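Side-chain contacts in putative alpha-L-fucosidase (Bacteroides thetaiotaomicron, PDB 3EYP), which probably hydrolyses alpha-L-fucosides as a member of glycoside hydrolase family 29: residues F25-I30 and G121-P126; D79-W84 and Y91-A96; S86-Y91 and L150-S155; R141-Y146 and T175-H180. One frame throughout, in Å; residues are numbered along the deposited sequence.

In the fold
All four contacts lie in the barrel domain, and they pass from its interior to its surface. Interaction 1 is buried among the C-terminal ends of parallel strands and is wholly aromatic. Interaction 2, also buried, folds the long connection between strand 70-76 and helix 105-116 back on itself with backbone hydrogen bonds and ring packing. Interaction 3 shares Tyr91 with interaction 2 and ties the same connection to helix 139-155 through charge and hydrogen bonds; Trp84 of interaction 2 donates from NE1 to Glu152 OE1 of interaction 3. Interaction 4, partly buried, sets an earlier part of helix 139-155 beside helix 175-188 through the Lys143 stem and His180, with no hydrogen bond between the two segments.

Interaction 1: F25-I30 and G121-P126; sequences FFHFGI and GIYLGP
Tyr123 meets two aromatic side chains of the segment 25-30, Phe25 and His27, and it meets them differently. The close part is with Phe25: its CZ lies 3.7 Å from Tyr123 CD1, at the edge of the tyrosine ring. The two rings sit rim to rim, neither covering the other, with planes 58° apart. Tyr123 holds CG anti to its backbone N (chi1 172°), which carries its ring from strand 119-124 toward Phe25. His27 is the looser neighbour, turning an edge toward the tyrosine face with ring centroids 5.7 Å apart and planes at 68°. The nearest approach, His27 NE2 to Tyr123 CE1, is 4.4 Å. Within its own segment His27 packs more tightly, for CE1 of His27 stands 3.4 Å above the centre of the Phe25 ring.

The cluster occupies the C-terminal end of the parallel barrel, the end where TIM-barrel glycosidases place their active sites. Strand 70-76 runs between the two strands, so the rings meet across an intervening strand, and both Phe25 and Tyr123 touch its Ile72. The polar ends have other partners: Tyr123 OH is hydrogen-bonded to Asp166, and His27 ND1 to Asn295. On the looser side, His27 NE2 is hydrogen-bonded to a glycerol, probably from the crystallisation liquor.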
# COMPACT_ATOMS: atom_id res chain seq x y z
N PHE A 25 1.84 -7.64 5.45
CA PHE A 25 0.69 -8.25 6.11
C PHE A 25 1.24 -9.55 6.69
O PHE A 25 2.12 -10.14 6.12
CB PHE A 25 -0.38 -8.67 5.09
CG PHE A 25 -1.76 -8.15 5.35
CD1 PHE A 25 -2.20 -7.79 6.62
CD2 PHE A 25 -2.67 -8.07 4.27
CE1 PHE A 25 -3.44 -7.37 6.81
CE2 PHE A 25 -3.95 -7.64 4.47
CZ PHE A 25 -4.34 -7.27 5.72
N PHE A 26 0.76 -9.92 7.86
CA PHE A 26 1.13 -11.17 8.53
C PHE A 26 -0.14 -11.84 8.95
O PHE A 26 -0.73 -11.52 9.99
CB PHE A 26 2.00 -10.95 9.77
CG PHE A 26 3.40 -10.47 9.47
CD1 PHE A 26 4.19 -11.13 8.59
CD2 PHE A 26 3.91 -9.35 10.11
CE1 PHE A 26 5.45 -10.69 8.32
CE2 PHE A 26 5.18 -8.91 9.84
CZ PHE A 26 5.94 -9.55 8.93
N HIS A 27 -0.60 -12.76 8.10
CA HIS A 27 -1.79 -13.55 8.36
C HIS A 27 -1.37 -14.83 9.12
O HIS A 27 -0.73 -15.71 8.56
CB HIS A 27 -2.53 -13.96 7.09
CG HIS A 27 -3.48 -12.93 6.59
ND1 HIS A 27 -3.04 -11.73 6.06
CD2 HIS A 27 -4.84 -12.88 6.57
CE1 HIS A 27 -4.09 -10.99 5.74
NE2 HIS A 27 -5.20 -11.66 6.02
N PHE A 28 -1.72 -14.83 10.39
CA PHE A 28 -1.32 -15.86 11.35
C PHE A 28 -2.38 -15.99 12.43
O PHE A 28 -2.96 -14.99 12.94
CB PHE A 28 0.03 -15.48 11.94
CG PHE A 28 0.61 -16.46 12.95
CD1 PHE A 28 1.03 -17.74 12.54
CD2 PHE A 28 0.90 -16.02 14.23
CE1 PHE A 28 1.64 -18.59 13.43
CE2 PHE A 28 1.51 -16.87 15.17
CZ PHE A 28 1.88 -18.15 14.79
N GLY A 29 -2.64 -17.22 12.76
CA GLY A 29 -3.59 -17.51 13.82
C GLY A 29 -3.94 -18.97 13.92
O GLY A 29 -3.19 -19.85 13.56
N ILE A 30 -5.16 -19.20 14.40
CA ILE A 30 -5.60 -20.57 14.65
C ILE A 30 -5.75 -21.33 13.32
O ILE A 30 -5.49 -22.52 13.23
CB ILE A 30 -6.90 -20.60 15.55
CG1 ILE A 30 -7.15 -22.02 16.07
CG2 ILE A 30 -8.12 -20.02 14.81
CD1 ILE A 30 -8.08 -21.97 17.28
N GLY A 121 1.06 -2.15 12.84
CA GLY A 121 -0.36 -2.02 12.59
C GLY A 121 -1.12 -3.28 12.99
O GLY A 121 -0.54 -4.35 13.19
N ILE A 122 -2.41 -3.09 13.08
CA ILE A 122 -3.35 -4.08 13.54
C ILE A 122 -4.56 -4.30 12.62
O ILE A 122 -5.26 -3.37 12.20
CB ILE A 122 -3.94 -3.66 14.91
CG1 ILE A 122 -2.86 -3.54 16.02
CG2 ILE A 122 -4.97 -4.61 15.33
CD1 ILE A 122 -2.09 -4.91 16.31
N TYR A 123 -4.74 -5.57 12.30
CA TYR A 123 -5.96 -6.08 11.62
C TYR A 123 -6.82 -6.74 12.72
O TYR A 123 -6.39 -7.69 13.38
CB TYR A 123 -5.54 -7.05 10.51
CG TYR A 123 -6.64 -7.84 9.80
CD1 TYR A 123 -6.75 -7.78 8.42
CD2 TYR A 123 -7.54 -8.64 10.50
CE1 TYR A 123 -7.71 -8.51 7.75
CE2 TYR A 123 -8.53 -9.35 9.84
CZ TYR A 123 -8.60 -9.30 8.45
OH TYR A 123 -9.57 -10.01 7.76
N LEU A 124 -7.99 -6.18 12.93
CA LEU A 124 -8.98 -6.66 13.94
C LEU A 124 -10.33 -6.83 13.26
O LEU A 124 -11.04 -5.87 13.03
CB LEU A 124 -9.10 -5.69 15.10
CG LEU A 124 -9.94 -6.06 16.33
CD1 LEU A 124 -9.32 -7.29 17.08
CD2 LEU A 124 -10.08 -4.88 17.21
N GLY A 125 -10.63 -8.09 12.93
CA GLY A 125 -11.70 -8.50 12.02
C GLY A 125 -13.08 -8.02 12.41
O GLY A 125 -13.58 -8.38 13.46
N PRO A 126 -13.70 -7.12 11.60
CA PRO A 126 -15.05 -6.74 12.01
C PRO A 126 -16.08 -7.84 12.08
O PRO A 126 -16.83 -7.91 13.05
CB PRO A 126 -15.46 -5.65 11.01
CG PRO A 126 -14.17 -5.08 10.54
CD PRO A 126 -13.14 -6.20 10.60

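Interaction 2: D79-W84 and Y91-A96; sequences DGFCLW and YSVKNA
Phe81 and Tyr91 pack edge-to-face, the edge of the phenylalanine directed at the tyrosine face with planes at 89°, while the backbones beside them form a single bridge between Cys82 and Ser92. Two hydrogen bonds make that bridge. Cys82 N donates to Tyr91 O at 2.9 Å, almost straight and in the carbonyl plane. Val93 N returns the bond to Cys82 O at 3.0 Å, less straight at the hydrogen (143°).

Each segment also satisfies a backbone N-H with its own side chain. Asp79 OD1 accepts from Phe81 N in an Asx turn, and Ser92 OG accepts from Lys94 N at 3.0 Å in an ST turn. Tyr91 OH reaches beyond both segments to Ala44 O. The tyrosine rim runs beside the backbone, with Tyr91 CE2 3.3 Å from Asp79 O. Alongside the bridge, Phe81 CE1 lies 3.3 Å from Ser92 C, and Val93 CG2 packs 3.4 Å from Trp84 C.

These residues belong to the long connection following barrel strand 70-76. With polar backbone groups paired locally and aromatic and aliphatic side chains filling the space alongside, the buried part of this connection can keep a defined shape with hardly any regular secondary structure.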
# COMPACT_ATOMS: atom_id res chain seq x y z
N ASP A 79 -12.41 -15.85 12.15
CA ASP A 79 -12.59 -17.07 12.97
C ASP A 79 -12.82 -16.65 14.46
O ASP A 79 -13.34 -17.42 15.28
CB ASP A 79 -11.42 -18.03 12.80
CG ASP A 79 -10.09 -17.36 13.00
OD1 ASP A 79 -9.76 -17.07 14.19
OD2 ASP A 79 -9.39 -17.07 12.00
N GLY A 80 -12.36 -15.44 14.75
CA GLY A 80 -12.54 -14.78 16.03
C GLY A 80 -11.48 -15.11 17.08
O GLY A 80 -11.58 -14.67 18.22
N PHE A 81 -10.49 -15.90 16.71
CA PHE A 81 -9.38 -16.27 17.65
C PHE A 81 -8.47 -15.09 17.83
O PHE A 81 -7.92 -14.60 16.88
CB PHE A 81 -8.62 -17.49 17.19
CG PHE A 81 -7.50 -17.92 18.12
CD1 PHE A 81 -7.76 -18.70 19.26
CD2 PHE A 81 -6.18 -17.61 17.81
CE1 PHE A 81 -6.73 -19.12 20.07
CE2 PHE A 81 -5.12 -18.02 18.64
CZ PHE A 81 -5.38 -18.80 19.75
N CYS A 82 -8.30 -14.64 19.07
CA CYS A 82 -7.46 -13.49 19.43
C CYS A 82 -6.02 -13.85 19.83
O CYS A 82 -5.77 -14.79 20.60
CB CYS A 82 -8.15 -12.65 20.54
SG CYS A 82 -9.75 -11.97 20.08
N LEU A 83 -5.08 -13.16 19.19
CA LEU A 83 -3.66 -13.42 19.30
C LEU A 83 -3.03 -12.80 20.57
O LEU A 83 -1.84 -12.95 20.81
CB LEU A 83 -2.88 -12.98 18.04
CG LEU A 83 -3.04 -13.86 16.78
CD1 LEU A 83 -1.96 -13.50 15.74
CD2 LEU A 83 -2.89 -15.33 17.19
N TRP A 84 -3.87 -12.12 21.35
CA TRP A 84 -3.45 -11.48 22.63
C TRP A 84 -4.48 -11.95 23.68
O TRP A 84 -5.66 -12.27 23.31
CB TRP A 84 -3.35 -9.91 22.51
CG TRP A 84 -4.64 -9.17 22.61
CD1 TRP A 84 -5.11 -8.46 23.69
CD2 TRP A 84 -5.70 -9.15 21.65
NE1 TRP A 84 -6.36 -7.98 23.45
CE2 TRP A 84 -6.77 -8.42 22.22
CE3 TRP A 84 -5.85 -9.70 20.37
CZ2 TRP A 84 -7.94 -8.17 21.53
CZ3 TRP A 84 -7.01 -9.47 19.71
CH2 TRP A 84 -8.06 -8.72 20.30
N TYR A 91 -11.63 -17.07 23.77
CA TYR A 91 -11.25 -17.61 22.43
C TYR A 91 -9.97 -16.90 21.96
O TYR A 91 -9.94 -16.06 21.06
CB TYR A 91 -12.44 -17.49 21.43
CG TYR A 91 -12.33 -18.48 20.31
CD1 TYR A 91 -12.22 -19.85 20.57
CD2 TYR A 91 -12.30 -18.07 18.98
CE1 TYR A 91 -12.10 -20.74 19.55
CE2 TYR A 91 -12.16 -18.96 17.95
CZ TYR A 91 -12.05 -20.28 18.23
OH TYR A 91 -11.91 -21.17 17.18
N SER A 92 -8.90 -17.26 22.65
CA SER A 92 -7.59 -16.63 22.50
C SER A 92 -6.43 -17.48 22.92
O SER A 92 -6.57 -18.60 23.42
CB SER A 92 -7.51 -15.32 23.33
OG SER A 92 -7.25 -15.61 24.67
N VAL A 93 -5.27 -16.83 22.81
CA VAL A 93 -4.00 -17.40 23.24
C VAL A 93 -4.01 -17.81 24.72
O VAL A 93 -3.33 -18.73 25.12
CB VAL A 93 -2.76 -16.50 22.96
CG1 VAL A 93 -2.42 -16.64 21.48
CG2 VAL A 93 -2.95 -14.98 23.41
N LYS A 94 -4.87 -17.16 25.48
CA LYS A 94 -5.07 -17.44 26.94
C LYS A 94 -5.33 -18.92 27.17
O LYS A 94 -5.02 -19.47 28.22
CB LYS A 94 -6.27 -16.65 27.54
CG LYS A 94 -5.88 -15.87 28.77
CD LYS A 94 -7.02 -15.37 29.69
CE LYS A 94 -8.45 -15.36 29.14
NZ LYS A 94 -9.29 -14.12 29.55
N ASN A 95 -5.90 -19.54 26.13
CA ASN A 95 -6.37 -20.94 26.19
C ASN A 95 -5.78 -21.88 25.16
O ASN A 95 -6.27 -22.96 24.91
CB ASN A 95 -7.88 -20.98 26.19
CG ASN A 95 -8.46 -20.50 27.52
OD1 ASN A 95 -8.12 -21.01 28.59
ND2 ASN A 95 -9.32 -19.48 27.46
N ALA A 96 -4.66 -21.42 24.64
CA ALA A 96 -3.78 -22.15 23.73
C ALA A 96 -2.85 -23.09 24.49
O ALA A 96 -2.61 -22.94 25.70
CB ALA A 96 -2.96 -21.17 22.86

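Interaction 3: S86-Y91 and L150-S155; sequences SKYTDY and LGELMS
Glu152 of helix 139-155 reaches out to Ser86 and Lys87, and these three residues carry most of the contact. Its CG lies anti to the carbonyl carbon and the chain is extended beyond it, bringing the carboxylate up to the loop. Ser86 OG donates to OE1 of Glu152 at 2.8 Å, on the syn side but 22° out of the carboxylate plane. OE2 is gripped twice by Lys87. The backbone N of Lys87 gives a nearly straight bond (171°) to the syn lone pair of Glu152 OE2 at 2.9 Å. The lysine chain, bent at chi3 and chi4, curls back so that Lys87 NZ reaches the anti lone pair of the same OE2 at 2.7 Å, a salt bridge.

Tyr88 lies with Glu152 CD at the edge of its ring, and CE2 of Tyr88 is 3.5 Å from Glu152 OE2. Ser86 OG also accepts from Tyr88 N at 3.0 Å, an ST turn that fixes the serine beside the carboxylate. Trp84 NE1 donates to OE1 as well. An alanine in place of Glu152 is likely to leave the Lys87 ammonium without its salt-bridge mate and the Ser86 hydroxyl without its acceptor, freeing this part of the loop to shift.

With donors at both oxygens and a cation beside OE2, the carboxylate is probably kept ionised; through these bonds one side chain joins helix 139-155 to the connection after strand 70-76.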
# COMPACT_ATOMS: atom_id res chain seq x y z
N SER A 86 -6.86 -11.11 25.61
CA SER A 86 -7.93 -10.12 25.87
C SER A 86 -8.69 -10.47 27.13
O SER A 86 -8.91 -11.64 27.45
CB SER A 86 -8.92 -10.02 24.69
OG SER A 86 -9.96 -9.17 25.04
N LYS A 87 -9.09 -9.44 27.84
CA LYS A 87 -9.93 -9.61 29.06
C LYS A 87 -11.34 -9.91 28.71
O LYS A 87 -12.18 -10.10 29.60
CB LYS A 87 -9.87 -8.37 29.95
CG LYS A 87 -8.50 -8.06 30.42
CD LYS A 87 -8.45 -6.79 31.30
CE LYS A 87 -8.91 -5.49 30.55
NZ LYS A 87 -7.98 -5.08 29.39
N TYR A 88 -11.66 -9.92 27.40
CA TYR A 88 -13.05 -9.89 26.98
C TYR A 88 -13.58 -11.12 26.26
O TYR A 88 -14.73 -11.16 25.84
CB TYR A 88 -13.33 -8.62 26.14
CG TYR A 88 -13.14 -7.37 27.00
CD1 TYR A 88 -14.11 -6.95 27.88
CD2 TYR A 88 -11.94 -6.69 26.99
CE1 TYR A 88 -13.89 -5.85 28.71
CE2 TYR A 88 -11.70 -5.62 27.81
CZ TYR A 88 -12.68 -5.19 28.67
OH TYR A 88 -12.44 -4.08 29.46
N THR A 89 -12.73 -12.11 26.19
CA THR A 89 -13.00 -13.45 25.60
C THR A 89 -12.04 -14.49 26.15
O THR A 89 -10.96 -14.17 26.69
CB THR A 89 -12.84 -13.45 24.02
OG1 THR A 89 -13.31 -14.69 23.44
CG2 THR A 89 -11.39 -13.17 23.59
N ASP A 90 -12.44 -15.74 25.97
CA ASP A 90 -11.57 -16.89 26.19
C ASP A 90 -11.05 -17.51 24.88
O ASP A 90 -10.20 -18.41 24.92
CB ASP A 90 -12.27 -17.95 27.02
CG ASP A 90 -12.25 -17.62 28.51
OD1 ASP A 90 -11.14 -17.54 29.08
OD2 ASP A 90 -13.34 -17.41 29.08
N TYR A 91 -11.63 -17.07 23.77
CA TYR A 91 -11.25 -17.61 22.43
C TYR A 91 -9.97 -16.90 21.96
O TYR A 91 -9.94 -16.06 21.06
CB TYR A 91 -12.44 -17.49 21.43
CG TYR A 91 -12.33 -18.48 20.31
CD1 TYR A 91 -12.22 -19.85 20.57
CD2 TYR A 91 -12.30 -18.07 18.98
CE1 TYR A 91 -12.10 -20.74 19.55
CE2 TYR A 91 -12.16 -18.96 17.95
CZ TYR A 91 -12.05 -20.28 18.23
OH TYR A 91 -11.91 -21.17 17.18
N LEU A 150 -10.66 -3.15 20.94
CA LEU A 150 -10.05 -2.02 20.26
C LEU A 150 -9.33 -1.16 21.29
O LEU A 150 -8.16 -0.83 21.14
CB LEU A 150 -11.11 -1.27 19.40
CG LEU A 150 -10.64 -0.39 18.26
CD1 LEU A 150 -9.59 -1.04 17.37
CD2 LEU A 150 -11.87 0.32 17.52
N GLY A 151 -9.98 -0.93 22.40
CA GLY A 151 -9.38 -0.20 23.50
C GLY A 151 -8.12 -0.79 24.08
O GLY A 151 -7.16 -0.09 24.42
N GLU A 152 -8.12 -2.11 24.20
CA GLU A 152 -6.93 -2.80 24.62
C GLU A 152 -5.81 -2.57 23.59
O GLU A 152 -4.69 -2.21 23.93
CB GLU A 152 -7.18 -4.33 24.83
CG GLU A 152 -8.20 -4.66 25.92
CD GLU A 152 -8.36 -6.11 26.10
OE1 GLU A 152 -8.49 -6.76 25.05
OE2 GLU A 152 -8.43 -6.63 27.25
N LEU A 153 -6.12 -2.79 22.33
CA LEU A 153 -5.07 -2.82 21.29
C LEU A 153 -4.54 -1.43 20.96
O LEU A 153 -3.36 -1.25 20.51
CB LEU A 153 -5.60 -3.52 19.99
CG LEU A 153 -5.81 -5.03 20.17
CD1 LEU A 153 -6.46 -5.72 18.98
CD2 LEU A 153 -4.52 -5.69 20.54
N MET A 154 -5.40 -0.46 21.19
CA MET A 154 -5.07 0.97 20.87
C MET A 154 -4.45 1.72 22.06
O MET A 154 -3.97 2.87 21.93
CB MET A 154 -6.31 1.75 20.39
CG MET A 154 -6.85 1.41 18.96
SD MET A 154 -5.71 1.38 17.54
CE MET A 154 -5.59 -0.41 17.38
N SER A 155 -4.46 1.04 23.20
CA SER A 155 -3.99 1.60 24.47
C SER A 155 -2.70 0.99 24.99
O SER A 155 -1.88 1.68 25.58
CB SER A 155 -5.05 1.48 25.57
OG SER A 155 -6.26 2.17 25.27

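Interaction 4: R141-Y146 and T175-H180; sequences RYKEYY and TPVYRH
Two helices of the outer layer of the barrel, 139-155 and 175-188, run side by side here, and Lys143 and His180 make most of the contact between them. The short segments cross at -22° with their axes 10.0 Å apart, a nearly parallel pairing. Lys143 packs with its aliphatic stem: Lys143 CG is 3.7 Å from His180 CD2, and CD of the lysine is 3.9 Å from that same CD2 atom. The two side chains cross at about a right angle. Their torsions direct both side chains between the helices, since His180 CG is anti to its backbone N (chi1 -171°) and Lys143 takes a similar turn. Nearer the start of helix 175-188, Lys143 CB rests 4.3 Å from CG1 of the buried Val177, an apolar touch.

Helices 139-155 and 175-188 flank strand 162-164 in sequence, as successive helices do in a beta/alpha barrel. Trp181, next after His180, stacks on Tyr146 and donates from NE1 to Lys143 O. On the polar side, Glu144 bends at chi2 to bring OE1 within 3.7 Å of His180 NE2, with carboxylate and ring planes 55° apart. A glycine here instead of His180 would probably open a gap beside the Lys143 stem and leave the end of Glu144 without its ring neighbour. The Lys143 ammonium turns to its own helix, forming salt bridges with Glu140 and, at 3.5 Å from Lys143 NZ to Glu144 OE2, with Glu144.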
# COMPACT_ATOMS: atom_id res chain seq x y z
N ARG A 141 -24.36 -5.61 20.98
CA ARG A 141 -23.52 -6.30 21.97
C ARG A 141 -22.10 -6.44 21.40
O ARG A 141 -21.09 -6.27 22.07
CB ARG A 141 -24.05 -7.70 22.30
CG ARG A 141 -25.08 -7.86 23.42
CD ARG A 141 -25.30 -9.42 23.66
NE ARG A 141 -24.92 -9.94 24.98
CZ ARG A 141 -24.13 -10.99 25.22
NH1 ARG A 141 -23.56 -11.68 24.23
NH2 ARG A 141 -23.90 -11.34 26.48
N TYR A 142 -22.07 -6.77 20.14
CA TYR A 142 -20.83 -7.07 19.47
C TYR A 142 -20.07 -5.75 19.33
O TYR A 142 -18.85 -5.68 19.38
CB TYR A 142 -21.05 -7.70 18.11
CG TYR A 142 -19.72 -7.88 17.37
CD1 TYR A 142 -18.83 -8.89 17.75
CD2 TYR A 142 -19.30 -7.00 16.38
CE1 TYR A 142 -17.63 -9.06 17.12
CE2 TYR A 142 -18.07 -7.15 15.77
CZ TYR A 142 -17.23 -8.20 16.15
OH TYR A 142 -16.00 -8.42 15.54
N LYS A 143 -20.84 -4.69 19.09
CA LYS A 143 -20.26 -3.34 19.00
C LYS A 143 -19.49 -3.06 20.26
O LYS A 143 -18.35 -2.58 20.21
CB LYS A 143 -21.33 -2.26 18.81
CG LYS A 143 -20.85 -0.84 19.15
CD LYS A 143 -21.94 0.19 19.12
CE LYS A 143 -22.82 0.14 20.37
NZ LYS A 143 -23.75 1.31 20.42
N GLU A 144 -20.07 -3.34 21.42
CA GLU A 144 -19.33 -3.10 22.68
C GLU A 144 -18.12 -4.01 22.86
O GLU A 144 -17.10 -3.57 23.34
CB GLU A 144 -20.22 -3.21 23.93
CG GLU A 144 -21.44 -2.36 23.88
CD GLU A 144 -21.11 -0.87 23.74
OE1 GLU A 144 -20.08 -0.39 24.31
OE2 GLU A 144 -21.88 -0.19 23.02
N TYR A 145 -18.26 -5.28 22.48
CA TYR A 145 -17.16 -6.27 22.60
C TYR A 145 -15.95 -5.80 21.80
O TYR A 145 -14.79 -5.70 22.27
CB TYR A 145 -17.60 -7.67 22.05
CG TYR A 145 -16.46 -8.69 21.83
CD1 TYR A 145 -15.73 -9.19 22.90
CD2 TYR A 145 -16.14 -9.17 20.56
CE1 TYR A 145 -14.72 -10.09 22.73
CE2 TYR A 145 -15.12 -10.07 20.36
CZ TYR A 145 -14.40 -10.53 21.45
OH TYR A 145 -13.42 -11.47 21.35
N TYR A 146 -16.24 -5.51 20.56
CA TYR A 146 -15.21 -5.04 19.63
C TYR A 146 -14.55 -3.77 20.18
O TYR A 146 -13.34 -3.61 20.15
CB TYR A 146 -15.79 -4.78 18.22
CG TYR A 146 -14.71 -4.52 17.15
CD1 TYR A 146 -14.28 -5.52 16.33
CD2 TYR A 146 -14.17 -3.23 16.97
CE1 TYR A 146 -13.31 -5.28 15.36
CE2 TYR A 146 -13.23 -3.00 16.03
CZ TYR A 146 -12.82 -3.99 15.21
OH TYR A 146 -11.84 -3.71 14.26
N THR A 175 -23.10 2.09 9.95
CA THR A 175 -22.16 3.21 10.03
C THR A 175 -21.95 3.67 11.47
O THR A 175 -20.82 3.92 11.89
CB THR A 175 -22.55 4.39 9.06
OG1 THR A 175 -22.51 3.85 7.77
CG2 THR A 175 -21.53 5.50 9.02
N PRO A 176 -23.03 3.77 12.26
CA PRO A 176 -22.87 4.24 13.64
C PRO A 176 -22.03 3.31 14.54
O PRO A 176 -21.40 3.78 15.47
CB PRO A 176 -24.32 4.33 14.15
CG PRO A 176 -25.14 4.63 12.88
CD PRO A 176 -24.45 3.73 11.85
N VAL A 177 -22.04 2.04 14.23
CA VAL A 177 -21.13 1.06 14.88
C VAL A 177 -19.65 1.39 14.61
O VAL A 177 -18.84 1.54 15.53
CB VAL A 177 -21.40 -0.37 14.37
CG1 VAL A 177 -20.27 -1.37 14.78
CG2 VAL A 177 -22.76 -0.88 14.85
N TYR A 178 -19.32 1.55 13.35
CA TYR A 178 -17.96 1.93 12.96
C TYR A 178 -17.58 3.30 13.57
O TYR A 178 -16.40 3.56 13.88
CB TYR A 178 -17.78 1.95 11.43
CG TYR A 178 -17.73 0.62 10.76
CD1 TYR A 178 -16.54 -0.11 10.69
CD2 TYR A 178 -18.86 0.12 10.08
CE1 TYR A 178 -16.48 -1.34 9.99
CE2 TYR A 178 -18.82 -1.09 9.47
CZ TYR A 178 -17.63 -1.83 9.40
OH TYR A 178 -17.62 -3.02 8.72
N ARG A 179 -18.58 4.18 13.76
CA ARG A 179 -18.29 5.50 14.38
C ARG A 179 -17.71 5.34 15.77
O ARG A 179 -16.70 5.95 16.14
CB ARG A 179 -19.53 6.39 14.49
CG ARG A 179 -19.21 7.85 14.87
CD ARG A 179 -20.48 8.72 14.87
NE ARG A 179 -21.48 8.33 15.87
CZ ARG A 179 -22.72 7.86 15.65
NH1 ARG A 179 -23.53 7.58 16.72
NH2 ARG A 179 -23.19 7.72 14.44
N HIS A 180 -18.44 4.57 16.55
CA HIS A 180 -18.05 4.21 17.91
C HIS A 180 -16.60 3.74 17.92
O HIS A 180 -15.77 4.20 18.71
CB HIS A 180 -19.03 3.16 18.49
CG HIS A 180 -18.85 2.88 19.94
ND1 HIS A 180 -18.93 3.87 20.91
CD2 HIS A 180 -18.64 1.72 20.60
CE1 HIS A 180 -18.75 3.32 22.10
NE2 HIS A 180 -18.57 2.01 21.94